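Local coordinates for protein magnesium-protoporphyrin O-methyltransferase (Synechocystis sp., PDB 4QDJ) that transfers a methyl group from S-adenosylmethionine to magnesium-protoporphyrin IX, forming its 13-monomethyl ester on the way to chlorophyll, at residues Q45-S50 with G213-R218; V52-A57 with S222-A227; D129-L134 with S150-L155; E144-I149 with R199-D204. All coordinates share one frame; numbering follows the deposited sequence.

Interaction 1. Residues Q45-S50 with G213-R218; sequences QQTVDS and GMTSTR
M214, on the edge strand 207-216, brings its backbone O within 4.0 Å of NE2 of Q46 on helix 35-58, a contact too long to count as a bond. The strand borders one side of the mixed sheet in this class I methyltransferase fold, and the helix runs against it nearly antiparallel, the axes of the two short segments 161° apart. T215 comes next and carries the contact with both of its branches. Its OG1, beside the backbone N (chi1 -56°), shares a 3.0 Å hydrogen bond with OG1 of T47, either hydroxyl being a possible donor. The T47 hydroxyl is also hydrogen-bonded to OH of Y220, so this buried polar atom has partners from both the strand and the turn beyond it. The other branch, CG2 of T215, lies alongside the extended chain of Q46, 3.8 Å from its CD, the two side chains running side by side but pointing opposite ways. A water 2.7 Å from OG1 of T215 donates to OG of S50 at 2.8 Å. At S216 the backbone N gives its hydrogen to a second water at 3.0 Å. Q46 NE2 reaches both waters in the conformer described, but Q46 and S50 each adopt two, so these bridges are less certain. T217 leaves the strand, its OG1 hydrogen-bonded to OD2 of D39, on the same helix 35-58, and to the backbone O of Y220.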
loop_
_atom_site.group_PDB
_atom_site.type_symbol
_atom_site.label_atom_id
_atom_site.label_comp_id
_atom_site.label_asym_id
_atom_site.label_seq_id
_atom_site.Cartn_x
_atom_site.Cartn_y
_atom_site.Cartn_z
ATOM N N GLN A 45 8.221 -4.842 -7.135
ATOM C CA GLN A 45 9.196 -5.371 -6.186
ATOM C C GLN A 45 10.224 -4.301 -5.809
ATOM O O GLN A 45 10.680 -4.242 -4.667
ATOM C CB GLN A 45 9.892 -6.613 -6.741
ATOM C CG GLN A 45 10.814 -7.292 -5.740
ATOM C CD GLN A 45 10.062 -7.879 -4.559
ATOM O OE1 GLN A 45 9.137 -8.673 -4.733
ATOM N NE2 GLN A 45 10.451 -7.487 -3.352
ATOM N N GLN A 46 10.582 -3.453 -6.769
ATOM C CA GLN A 46 11.514 -2.362 -6.503
ATOM C C GLN A 46 10.908 -1.353 -5.530
ATOM O O GLN A 46 11.585 -0.869 -4.622
ATOM C CB GLN A 46 11.930 -1.669 -7.803
ATOM C CG GLN A 46 12.883 -0.502 -7.597
ATOM C CD GLN A 46 13.419 0.055 -8.900
ATOM O OE1 GLN A 46 13.674 -0.686 -9.849
ATOM N NE2 GLN A 46 13.593 1.371 -8.953
ATOM N N THR A 47 9.630 -1.044 -5.721
ATOM C CA THR A 47 8.932 -0.121 -4.832
ATOM C C THR A 47 8.909 -0.665 -3.409
ATOM O O THR A 47 9.243 0.042 -2.457
ATOM C CB THR A 47 7.490 0.140 -5.309
ATOM O OG1 THR A 47 7.523 0.743 -6.608
ATOM C CG2 THR A 47 6.760 1.067 -4.343
ATOM N N VAL A 48 8.521 -1.929 -3.274
ATOM C CA VAL A 48 8.511 -2.589 -1.975
ATOM C C VAL A 48 9.895 -2.565 -1.332
ATOM O O VAL A 48 10.044 -2.154 -0.180
ATOM C CB VAL A 48 8.002 -4.039 -2.087
ATOM C CG1 VAL A 48 8.235 -4.791 -0.782
ATOM C CG2 VAL A 48 6.527 -4.049 -2.463
ATOM N N ASP A 49 10.907 -2.985 -2.084
ATOM C CA ASP A 49 12.270 -3.041 -1.559
ATOM C C ASP A 49 12.797 -1.666 -1.146
ATOM O O ASP A 49 13.528 -1.549 -0.164
ATOM C CB ASP A 49 13.222 -3.703 -2.561
ATOM C CG ASP A 49 13.013 -5.204 -2.664
ATOM O OD1 ASP A 49 12.388 -5.791 -1.755
ATOM O OD2 ASP A 49 13.482 -5.801 -3.657
ATOM N N SER A 50 12.425 -0.629 -1.891
ATOM C CA SER A 50 12.843 0.734 -1.572
ATOM C C SER A 50 12.267 1.191 -0.236
ATOM O O SER A 50 12.950 1.827 0.567
ATOM C CB SER A 50 12.422 1.706 -2.681
ATOM O OG SER A 50 13.184 1.505 -3.859
ATOM N N GLY A 213 11.172 8.770 -3.613
ATOM C CA GLY A 213 11.717 7.771 -4.504
ATOM C C GLY A 213 10.923 7.729 -5.786
ATOM O O GLY A 213 9.904 8.408 -5.927
ATOM N N MET A 214 11.393 6.925 -6.728
ATOM C CA MET A 214 10.715 6.793 -8.004
ATOM C C MET A 214 11.085 5.474 -8.649
ATOM O O MET A 214 12.260 5.185 -8.865
ATOM C CB MET A 214 11.089 7.947 -8.933
ATOM C CG MET A 214 10.411 7.880 -10.293
ATOM S SD MET A 214 8.633 8.157 -10.184
ATOM C CE MET A 214 8.101 7.623 -11.808
ATOM N N THR A 215 10.077 4.662 -8.940
ATOM C CA THR A 215 10.298 3.448 -9.701
ATOM C C THR A 215 9.812 3.696 -11.116
ATOM O O THR A 215 8.664 4.088 -11.327
ATOM C CB THR A 215 9.550 2.247 -9.103
ATOM O OG1 THR A 215 9.934 2.082 -7.732
ATOM C CG2 THR A 215 9.883 0.978 -9.880
ATOM N N SER A 216 10.696 3.486 -12.082
ATOM C CA SER A 216 10.360 3.709 -13.478
ATOM C C SER A 216 10.791 2.525 -14.327
ATOM O O SER A 216 11.982 2.299 -14.532
ATOM C CB SER A 216 11.028 4.985 -13.995
ATOM O OG SER A 216 10.606 6.119 -13.260
ATOM N N THR A 217 9.816 1.762 -14.803
ATOM C CA THR A 217 10.079 0.711 -15.774
ATOM C C THR A 217 9.254 1.001 -17.018
ATOM O O THR A 217 8.702 2.091 -17.162
ATOM C CB THR A 217 9.727 -0.684 -15.230
ATOM O OG1 THR A 217 8.310 -0.789 -15.054
ATOM C CG2 THR A 217 10.426 -0.935 -13.899
ATOM N N ARG A 218 9.161 0.027 -17.914
ATOM C CA ARG A 218 8.454 0.228 -19.170
ATOM C C ARG A 218 6.950 0.417 -18.970
ATOM O O ARG A 218 6.335 1.266 -19.614
ATOM C CB ARG A 218 8.734 -0.935 -20.126
ATOM C CG ARG A 218 8.182 -0.743 -21.525
ATOM C CD ARG A 218 8.864 -1.681 -22.507
ATOM N NE ARG A 218 8.198 -1.696 -23.806
ATOM C CZ ARG A 218 8.793 -2.030 -24.946
ATOM N NH1 ARG A 218 10.075 -2.366 -24.954
ATOM N NH2 ARG A 218 8.107 -2.018 -26.081
HETATM O O HOH W 1 12.205 2.491 -6.310
HETATM O O HOH W 2 13.462 2.803 -11.261
#

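Interaction 2. Residues V52-A57 with S222-A227; sequences VAWLVA and SRILEA
Helix 35-58 covers one face of the Rossmann-like methyltransferase sheet, and W54 is the residue that reaches from it to I224 and E226 of strand 221-229. The segment axes lie 11.5 Å apart at 26°, a gap that the long indole bridges with the far end of its six-membered ring. CG2 of I224 sits 3.6 Å from CZ3 of W54 and equally near CH2, the two side chains crossing at a slant. Two residues on, CB of E226 comes within 3.8 Å of the same CZ3. With CG anti to the backbone N (chi1 177°), the extended E226 chain runs back past the indole in the opposite direction, and its carboxylate plane ends only 17° from that of the ring. The buried carboxylate is not left without a mate: OE2 forms salt bridges with R211 and R159. R211 also makes a cation-pi contact with the W54 ring and a hydrogen bond to its backbone O, so one guanidinium ties the helix to the glutamate. Replacing W54 by an alanine would probably open a gap beside CG2 of I224 and CB of E226 and leave R211 without its aromatic partner. A helix only slightly inclined to a strand and meeting the side chains on one face of it, here I224 and E226, is the layer packing of the three-layer alpha-beta-alpha sandwich to which class I methyltransferases belong.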
loop_
_atom_site.group_PDB
_atom_site.type_symbol
_atom_site.label_atom_id
_atom_site.label_comp_id
_atom_site.label_asym_id
_atom_site.label_seq_id
_atom_site.Cartn_x
_atom_site.Cartn_y
_atom_site.Cartn_z
ATOM N N VAL A 52 11.080 -0.821 2.266
ATOM C CA VAL A 52 11.707 -1.636 3.300
ATOM C C VAL A 52 13.090 -1.082 3.640
ATOM O O VAL A 52 13.449 -0.957 4.813
ATOM C CB VAL A 52 11.815 -3.116 2.875
ATOM C CG1 VAL A 52 12.636 -3.910 3.888
ATOM C CG2 VAL A 52 10.425 -3.723 2.720
ATOM N N ALA A 53 13.850 -0.723 2.608
ATOM C CA ALA A 53 15.194 -0.187 2.800
ATOM C C ALA A 53 15.192 1.117 3.602
ATOM O O ALA A 53 16.058 1.323 4.455
ATOM C CB ALA A 53 15.887 0.013 1.457
ATOM N N TRP A 54 14.225 1.991 3.325
ATOM C CA TRP A 54 14.083 3.236 4.080
ATOM C C TRP A 54 13.900 2.935 5.558
ATOM O O TRP A 54 14.566 3.520 6.415
ATOM C CB TRP A 54 12.861 4.024 3.609
ATOM C CG TRP A 54 13.054 4.858 2.386
ATOM C CD1 TRP A 54 14.224 5.116 1.732
ATOM C CD2 TRP A 54 12.029 5.553 1.668
ATOM N NE1 TRP A 54 13.988 5.927 0.646
ATOM C CE2 TRP A 54 12.648 6.208 0.585
ATOM C CE3 TRP A 54 10.645 5.679 1.834
ATOM C CZ2 TRP A 54 11.930 6.982 -0.326
ATOM C CZ3 TRP A 54 9.935 6.447 0.930
ATOM C CH2 TRP A 54 10.580 7.090 -0.136
ATOM N N LEU A 55 12.978 2.021 5.847
ATOM C CA LEU A 55 12.592 1.727 7.223
ATOM C C LEU A 55 13.699 1.005 7.983
ATOM O O LEU A 55 13.915 1.258 9.168
ATOM C CB LEU A 55 11.282 0.931 7.261
ATOM C CG LEU A 55 9.991 1.759 7.367
ATOM C CD1 LEU A 55 9.906 2.818 6.280
ATOM C CD2 LEU A 55 8.759 0.863 7.337
ATOM N N VAL A 56 14.405 0.118 7.292
ATOM C CA VAL A 56 15.549 -0.573 7.873
ATOM C C VAL A 56 16.672 0.416 8.189
ATOM O O VAL A 56 17.321 0.324 9.237
ATOM C CB VAL A 56 16.064 -1.680 6.925
ATOM C CG1 VAL A 56 17.461 -2.122 7.313
ATOM C CG2 VAL A 56 15.098 -2.861 6.921
ATOM N N ALA A 57 16.881 1.373 7.291
ATOM C CA ALA A 57 17.960 2.349 7.444
ATOM C C ALA A 57 17.799 3.229 8.684
ATOM O O ALA A 57 18.785 3.707 9.244
ATOM C CB ALA A 57 18.081 3.210 6.191
ATOM N N SER A 222 5.888 4.468 -10.375
ATOM C CA SER A 222 5.442 4.686 -9.008
ATOM C C SER A 222 6.321 5.707 -8.307
ATOM O O SER A 222 7.501 5.462 -8.054
ATOM C CB SER A 222 5.434 3.368 -8.233
ATOM O OG SER A 222 4.742 3.503 -7.005
ATOM N N ARG A 223 5.730 6.858 -8.008
ATOM C CA ARG A 223 6.396 7.913 -7.257
ATOM C C ARG A 223 6.148 7.672 -5.773
ATOM O O ARG A 223 5.006 7.508 -5.355
ATOM C CB ARG A 223 5.832 9.272 -7.675
ATOM C CG ARG A 223 6.372 10.455 -6.896
ATOM C CD ARG A 223 7.849 10.691 -7.168
ATOM N NE ARG A 223 8.253 12.025 -6.734
ATOM C CZ ARG A 223 9.435 12.319 -6.202
ATOM N NH1 ARG A 223 10.345 11.370 -6.028
ATOM N NH2 ARG A 223 9.705 13.567 -5.839
ATOM N N ILE A 224 7.215 7.648 -4.982
ATOM C CA ILE A 224 7.103 7.343 -3.558
ATOM C C ILE A 224 7.440 8.570 -2.717
ATOM O O ILE A 224 8.482 9.187 -2.908
ATOM C CB ILE A 224 8.051 6.193 -3.161
ATOM C CG1 ILE A 224 8.007 5.076 -4.206
ATOM C CG2 ILE A 224 7.700 5.658 -1.777
ATOM C CD1 ILE A 224 9.098 4.039 -4.039
ATOM N N LEU A 225 6.551 8.921 -1.792
ATOM C CA LEU A 225 6.790 10.043 -0.889
ATOM C C LEU A 225 6.758 9.592 0.562
ATOM O O LEU A 225 5.822 8.916 0.988
ATOM C CB LEU A 225 5.738 11.136 -1.089
ATOM C CG LEU A 225 5.610 11.757 -2.480
ATOM C CD1 LEU A 225 4.508 12.807 -2.488
ATOM C CD2 LEU A 225 6.932 12.361 -2.925
ATOM N N GLU A 226 7.786 9.969 1.315
ATOM C CA GLU A 226 7.775 9.804 2.761
ATOM C C GLU A 226 7.396 11.139 3.376
ATOM O O GLU A 226 8.079 12.142 3.165
ATOM C CB GLU A 226 9.148 9.370 3.276
ATOM C CG GLU A 226 9.222 9.244 4.791
ATOM C CD GLU A 226 10.631 8.991 5.292
ATOM O OE1 GLU A 226 11.572 9.628 4.776
ATOM O OE2 GLU A 226 10.800 8.152 6.201
ATOM N N ALA A 227 6.295 11.155 4.117
ATOM C CA ALA A 227 5.829 12.369 4.769
ATOM C C ALA A 227 5.955 12.223 6.279
ATOM O O ALA A 227 5.612 11.184 6.845
ATOM C CB ALA A 227 4.391 12.666 4.376
#

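Interaction 3. Residues D129-L134 with S150-L155; sequences DTVICL and SHLASL. With SAM (S-adenosylmethionine), chain B.
The backbone O of L134 accepts a 2.7 Å hydrogen bond from the amino N of S-adenosylmethionine, just past the C-terminal end of strand 130-133. This strand opens the beta-alpha-beta unit that continues through helix 142-155 to strand 159-164, within a class I methyltransferase sheet whose strand ends hold the cofactor. L134 is one of several residues around the ligand; D91, Y140, G70, H44, L121 and D120 supply further hydrogen bonds to it. Behind this polar end the strand packs on the helix without a hydrogen bond between the two segments, mostly through apolar side chains, the segment axes being 8.3 Å apart and roughly antiparallel, at 153°. V131 straddles two helix residues: its CG1, anti to the backbone N (chi1 178°), meets CD2 of L152 at 4.0 Å, while CG2 touches CB of L155 at the same distance. L152 in turn spreads its two methyls along the strand. As CD2 meets V131, CD1 approaches CB of C133 at 3.7 Å and its SG at 3.9 Å. I132 points to the other side, onto L55 of helix 35-58, where L134 also touches V51, so the strand is sandwiched between helices. L152 and V131 both reach L160 as well, which brings the third element of the unit into the same core. T130 OG1 accepts from NE of R159 and donates to OD1 of D129 at 2.7 Å, meeting the carboxylate on its anti side, 17° out of plane.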
loop_
_atom_site.group_PDB
_atom_site.type_symbol
_atom_site.label_atom_id
_atom_site.label_comp_id
_atom_site.label_asym_id
_atom_site.label_seq_id
_atom_site.Cartn_x
_atom_site.Cartn_y
_atom_site.Cartn_z
ATOM N N ASP A 129 2.789 4.580 14.517
ATOM C CA ASP A 129 3.943 5.426 14.243
ATOM C C ASP A 129 3.986 5.735 12.755
ATOM O O ASP A 129 4.094 6.892 12.348
ATOM C CB ASP A 129 5.248 4.745 14.655
ATOM C CG ASP A 129 6.473 5.558 14.266
ATOM O OD1 ASP A 129 6.951 5.418 13.119
ATOM O OD2 ASP A 129 6.955 6.345 15.106
ATOM N N THR A 130 3.893 4.682 11.949
ATOM C CA THR A 130 4.030 4.797 10.505
ATOM C C THR A 130 2.842 4.165 9.789
ATOM O O THR A 130 2.449 3.038 10.089
ATOM C CB THR A 130 5.339 4.129 10.030
ATOM O OG1 THR A 130 6.459 4.873 10.529
ATOM C CG2 THR A 130 5.411 4.079 8.512
ATOM N N VAL A 131 2.263 4.912 8.856
ATOM C CA VAL A 131 1.188 4.402 8.018
ATOM C C VAL A 131 1.682 4.375 6.577
ATOM O O VAL A 131 2.283 5.340 6.104
ATOM C CB VAL A 131 -0.080 5.272 8.135
ATOM C CG1 VAL A 131 -1.175 4.758 7.214
ATOM C CG2 VAL A 131 -0.564 5.300 9.577
ATOM N N ILE A 132 1.452 3.260 5.892
ATOM C CA ILE A 132 1.941 3.090 4.529
ATOM C C ILE A 132 0.809 2.692 3.589
ATOM O O ILE A 132 -0.000 1.824 3.911
ATOM C CB ILE A 132 3.056 2.023 4.458
ATOM C CG1 ILE A 132 4.147 2.314 5.493
ATOM C CG2 ILE A 132 3.648 1.957 3.054
ATOM C CD1 ILE A 132 5.230 1.258 5.544
ATOM N N CYS A 133 0.758 3.331 2.426
ATOM C CA CYS A 133 -0.254 3.023 1.426
ATOM C C CYS A 133 0.388 3.031 0.043
ATOM O O CYS A 133 0.585 4.091 -0.551
ATOM C CB CYS A 133 -1.389 4.044 1.502
ATOM S SG CYS A 133 -2.807 3.683 0.456
ATOM N N LEU A 134 0.727 1.843 -0.456
ATOM C CA LEU A 134 1.448 1.712 -1.720
ATOM C C LEU A 134 0.562 1.215 -2.852
ATOM O O LEU A 134 -0.116 0.196 -2.714
ATOM C CB LEU A 134 2.629 0.750 -1.573
ATOM C CG LEU A 134 3.712 1.069 -0.546
ATOM C CD1 LEU A 134 4.850 0.065 -0.665
ATOM C CD2 LEU A 134 4.222 2.494 -0.717
ATOM N N SER A 150 -6.183 12.071 3.857
ATOM C CA SER A 150 -6.511 12.775 5.090
ATOM C C SER A 150 -6.867 11.798 6.208
ATOM O O SER A 150 -6.484 11.994 7.360
ATOM C CB SER A 150 -7.647 13.772 4.859
ATOM O OG SER A 150 -7.244 14.796 3.965
ATOM N N HIS A 151 -7.588 10.736 5.867
ATOM C CA HIS A 151 -7.933 9.745 6.877
ATOM C C HIS A 151 -6.699 8.980 7.347
ATOM O O HIS A 151 -6.513 8.766 8.544
ATOM C CB HIS A 151 -8.985 8.759 6.379
ATOM C CG HIS A 151 -9.422 7.786 7.426
ATOM N ND1 HIS A 151 -10.290 8.129 8.441
ATOM C CD2 HIS A 151 -9.084 6.493 7.642
ATOM C CE1 HIS A 151 -10.485 7.083 9.223
ATOM N NE2 HIS A 151 -9.762 6.078 8.763
ATOM N N LEU A 152 -5.863 8.568 6.400
ATOM C CA LEU A 152 -4.632 7.863 6.733
ATOM C C LEU A 152 -3.731 8.731 7.604
ATOM O O LEU A 152 -3.100 8.240 8.544
ATOM C CB LEU A 152 -3.895 7.435 5.463
ATOM C CG LEU A 152 -4.587 6.357 4.626
ATOM C CD1 LEU A 152 -3.808 6.099 3.349
ATOM C CD2 LEU A 152 -4.745 5.072 5.427
ATOM N N ALA A 153 -3.686 10.023 7.292
ATOM C CA ALA A 153 -2.887 10.967 8.064
ATOM C C ALA A 153 -3.342 11.009 9.519
ATOM O O ALA A 153 -2.524 11.140 10.427
ATOM C CB ALA A 153 -2.952 12.355 7.441
ATOM N N SER A 154 -4.648 10.875 9.737
ATOM C CA SER A 154 -5.203 10.920 11.087
ATOM C C SER A 154 -4.802 9.700 11.914
ATOM O O SER A 154 -4.927 9.704 13.139
ATOM C CB SER A 154 -6.730 11.052 11.048
ATOM O OG SER A 154 -7.349 9.824 10.700
ATOM N N LEU A 155 -4.323 8.658 11.243
ATOM C CA LEU A 155 -3.895 7.443 11.928
ATOM C C LEU A 155 -2.403 7.474 12.229
ATOM O O LEU A 155 -1.906 6.676 13.023
ATOM C CB LEU A 155 -4.207 6.210 11.076
ATOM C CG LEU A 155 -5.619 6.088 10.498
ATOM C CD1 LEU A 155 -5.735 4.815 9.670
ATOM C CD2 LEU A 155 -6.664 6.116 11.604
HETATM N N SAM B . -0.243 -2.202 -1.386
HETATM C CA SAM B . -0.108 -3.544 -1.947
HETATM C C SAM B . 1.252 -3.721 -2.607
HETATM O O SAM B . 1.867 -2.751 -3.053
HETATM O OXT SAM B . 1.765 -4.836 -2.704
HETATM C CB SAM B . -1.237 -3.883 -2.922
HETATM C CG SAM B . -1.404 -2.970 -4.135
HETATM S SD SAM B . -2.721 -3.549 -5.245
HETATM C CE SAM B . -2.301 -2.701 -6.789
HETATM C "C5'" SAM B . -4.094 -2.513 -4.699
HETATM C "C4'" SAM B . -4.777 -3.088 -3.467
HETATM O "O4'" SAM B . -5.480 -2.052 -2.816
HETATM C "C3'" SAM B . -5.790 -4.176 -3.799
HETATM O "O3'" SAM B . -5.499 -5.323 -3.034
HETATM C "C2'" SAM B . -7.122 -3.600 -3.361
HETATM O "O2'" SAM B . -7.977 -4.583 -2.821
HETATM C "C1'" SAM B . -6.691 -2.575 -2.326
HETATM N N9 SAM B . -7.667 -1.497 -2.122
HETATM C C8 SAM B . -8.313 -0.764 -3.080
HETATM N N7 SAM B . -9.122 0.123 -2.456
HETATM C C5 SAM B . -8.994 -0.038 -1.120
HETATM C C6 SAM B . -9.584 0.598 -0.038
HETATM N N6 SAM B . -10.467 1.574 -0.232
HETATM N N1 SAM B . -9.248 0.205 1.240
HETATM C C2 SAM B . -8.332 -0.808 1.441
HETATM N N3 SAM B . -7.752 -1.439 0.360
HETATM C C4 SAM B . -8.079 -1.053 -0.897
#

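Interaction 4. Residues E144-I149 with R199-D204; sequences EASAMI and RKILGD
I201 of helix 195-204 fills the seam with helix 142-155, setting its two branches against S146 and I149. Its CG1 arm, beside the backbone N (chi1 -61°), lies along S146, where the terminal CD1 comes 3.6 Å from CB and 3.7 Å from CA. S146, with only CB and OG, lets that methyl come right up to the helix backbone; its OG stands 3.7 Å from CG1 of I201. The second branch, CG2 of I201, meets CG2 of I149 at 3.7 Å, their side chains being set nearly perpendicular. The same I149 methyl touches CD2 of L202 at 3.8 Å, so one methyl is wedged between neighbouring residues of the other helix. Cutting I201 back to an alanine is likely to leave a gap beside S146 and the I149 methyl with L202 as its one remaining partner in this contact. On the outer side of helix 195-204, NZ of K200 bridges both carboxylate oxygens of D204 through their syn lone pairs, a salt bridge one turn long. The axes of the two short segments pass 9.9 Å apart at 35°, side by side on one face of the sheet. I149 and L202 both lean onto L162 of strand 159-164, and L202 goes on to I209 of strand 207-216 and A227 of strand 221-229.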
loop_
_atom_site.group_PDB
_atom_site.type_symbol
_atom_site.label_atom_id
_atom_site.label_comp_id
_atom_site.label_asym_id
_atom_site.label_seq_id
_atom_site.Cartn_x
_atom_site.Cartn_y
_atom_site.Cartn_z
ATOM N N GLU A 144 -11.224 11.815 -4.221
ATOM C CA GLU A 144 -11.379 10.705 -3.290
ATOM C C GLU A 144 -10.043 10.339 -2.656
ATOM O O GLU A 144 -9.979 9.993 -1.475
ATOM C CB GLU A 144 -11.995 9.492 -3.992
ATOM C CG GLU A 144 -12.136 8.258 -3.109
ATOM C CD GLU A 144 -13.043 8.482 -1.909
ATOM O OE1 GLU A 144 -13.900 9.391 -1.960
ATOM O OE2 GLU A 144 -12.896 7.745 -0.912
ATOM N N ALA A 145 -8.975 10.420 -3.445
ATOM C CA ALA A 145 -7.633 10.154 -2.940
ATOM C C ALA A 145 -7.282 11.133 -1.822
ATOM O O ALA A 145 -6.621 10.768 -0.850
ATOM C CB ALA A 145 -6.614 10.243 -4.066
ATOM N N SER A 146 -7.739 12.373 -1.969
ATOM C CA SER A 146 -7.525 13.404 -0.962
ATOM C C SER A 146 -8.154 13.017 0.373
ATOM O O SER A 146 -7.522 13.132 1.424
ATOM C CB SER A 146 -8.100 14.738 -1.441
ATOM O OG SER A 146 -7.934 15.748 -0.460
ATOM N N ALA A 147 -9.402 12.561 0.324
ATOM C CA ALA A 147 -10.114 12.142 1.525
ATOM C C ALA A 147 -9.433 10.928 2.156
ATOM O O ALA A 147 -9.346 10.819 3.378
ATOM C CB ALA A 147 -11.569 11.831 1.200
ATOM N N MET A 148 -8.948 10.024 1.312
ATOM C CA MET A 148 -8.248 8.835 1.784
ATOM C C MET A 148 -6.943 9.198 2.484
ATOM O O MET A 148 -6.643 8.682 3.561
ATOM C CB MET A 148 -7.982 7.875 0.625
ATOM C CG MET A 148 -9.238 7.212 0.086
ATOM S SD MET A 148 -8.971 6.299 -1.445
ATOM C CE MET A 148 -7.747 5.099 -0.936
ATOM N N ILE A 149 -6.171 10.090 1.869
ATOM C CA ILE A 149 -4.915 10.542 2.457
ATOM C C ILE A 149 -5.151 11.236 3.795
ATOM O O ILE A 149 -4.418 11.012 4.757
ATOM C CB ILE A 149 -4.150 11.478 1.500
ATOM C CG1 ILE A 149 -3.671 10.697 0.274
ATOM C CG2 ILE A 149 -2.969 12.121 2.210
ATOM C CD1 ILE A 149 -3.108 11.569 -0.824
ATOM N N ARG A 199 1.323 16.572 -2.559
ATOM C CA ARG A 199 2.089 17.336 -1.578
ATOM C C ARG A 199 1.219 18.359 -0.850
ATOM O O ARG A 199 1.404 18.600 0.342
ATOM C CB ARG A 199 3.279 18.035 -2.238
ATOM C CG ARG A 199 4.434 17.111 -2.593
ATOM C CD ARG A 199 5.546 17.895 -3.269
ATOM N NE ARG A 199 6.695 17.064 -3.610
ATOM C CZ ARG A 199 7.858 17.088 -2.965
ATOM N NH1 ARG A 199 8.037 17.906 -1.935
ATOM N NH2 ARG A 199 8.845 16.294 -3.356
ATOM N N LYS A 200 0.274 18.955 -1.574
ATOM C CA LYS A 200 -0.636 19.933 -0.989
ATOM C C LYS A 200 -1.533 19.284 0.061
ATOM O O LYS A 200 -1.712 19.819 1.155
ATOM C CB LYS A 200 -1.481 20.600 -2.081
ATOM C CG LYS A 200 -2.457 21.654 -1.576
ATOM C CD LYS A 200 -1.736 22.757 -0.823
ATOM C CE LYS A 200 -2.638 23.965 -0.608
ATOM N NZ LYS A 200 -3.884 23.621 0.130
ATOM N N ILE A 201 -2.087 18.123 -0.279
ATOM C CA ILE A 201 -2.943 17.379 0.641
ATOM C C ILE A 201 -2.171 16.970 1.893
ATOM O O ILE A 201 -2.677 17.077 3.010
ATOM C CB ILE A 201 -3.538 16.131 -0.040
ATOM C CG1 ILE A 201 -4.399 16.544 -1.235
ATOM C CG2 ILE A 201 -4.360 15.313 0.949
ATOM C CD1 ILE A 201 -4.647 15.426 -2.220
ATOM N N LEU A 202 -0.938 16.511 1.705
ATOM C CA LEU A 202 -0.092 16.138 2.832
ATOM C C LEU A 202 0.211 17.350 3.712
ATOM O O LEU A 202 0.159 17.266 4.939
ATOM C CB LEU A 202 1.201 15.480 2.344
ATOM C CG LEU A 202 1.033 14.060 1.795
ATOM C CD1 LEU A 202 2.291 13.593 1.069
ATOM C CD2 LEU A 202 0.670 13.094 2.916
ATOM N N GLY A 203 0.515 18.476 3.074
ATOM C CA GLY A 203 0.771 19.713 3.789
ATOM C C GLY A 203 -0.437 20.190 4.575
ATOM O O GLY A 203 -0.305 20.664 5.703
ATOM N N ASP A 204 -1.618 20.058 3.978
ATOM C CA ASP A 204 -2.861 20.451 4.639
ATOM C C ASP A 204 -3.109 19.624 5.898
ATOM O O ASP A 204 -3.767 20.081 6.833
ATOM C CB ASP A 204 -4.054 20.314 3.688
ATOM C CG ASP A 204 -4.062 21.373 2.598
ATOM O OD1 ASP A 204 -3.369 22.401 2.753
ATOM O OD2 ASP A 204 -4.774 21.178 1.590
#

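Interactions 1 and 2 share helix 35-58 and reach neighbouring strands of one sheet, 207-216 and 221-229; their centres lie 10 Å apart and their strands are joined by probable backbone hydrogen bonds. Interactions 3 and 4 share helix 142-155 on the opposite face, centres 11 Å apart. Strand 130-133 and strand 221-229 link the two layers: L55 touches I132, and A227 touches L202. Interactions 1 and 2 cross along the chain, as do 3 and 4; the latter pair is nested inside the loops closed by the former, which tie the early helix 35-58 to the last two strands. Together they hold both helical layers to the sheet that carries the cofactor at its strand ends.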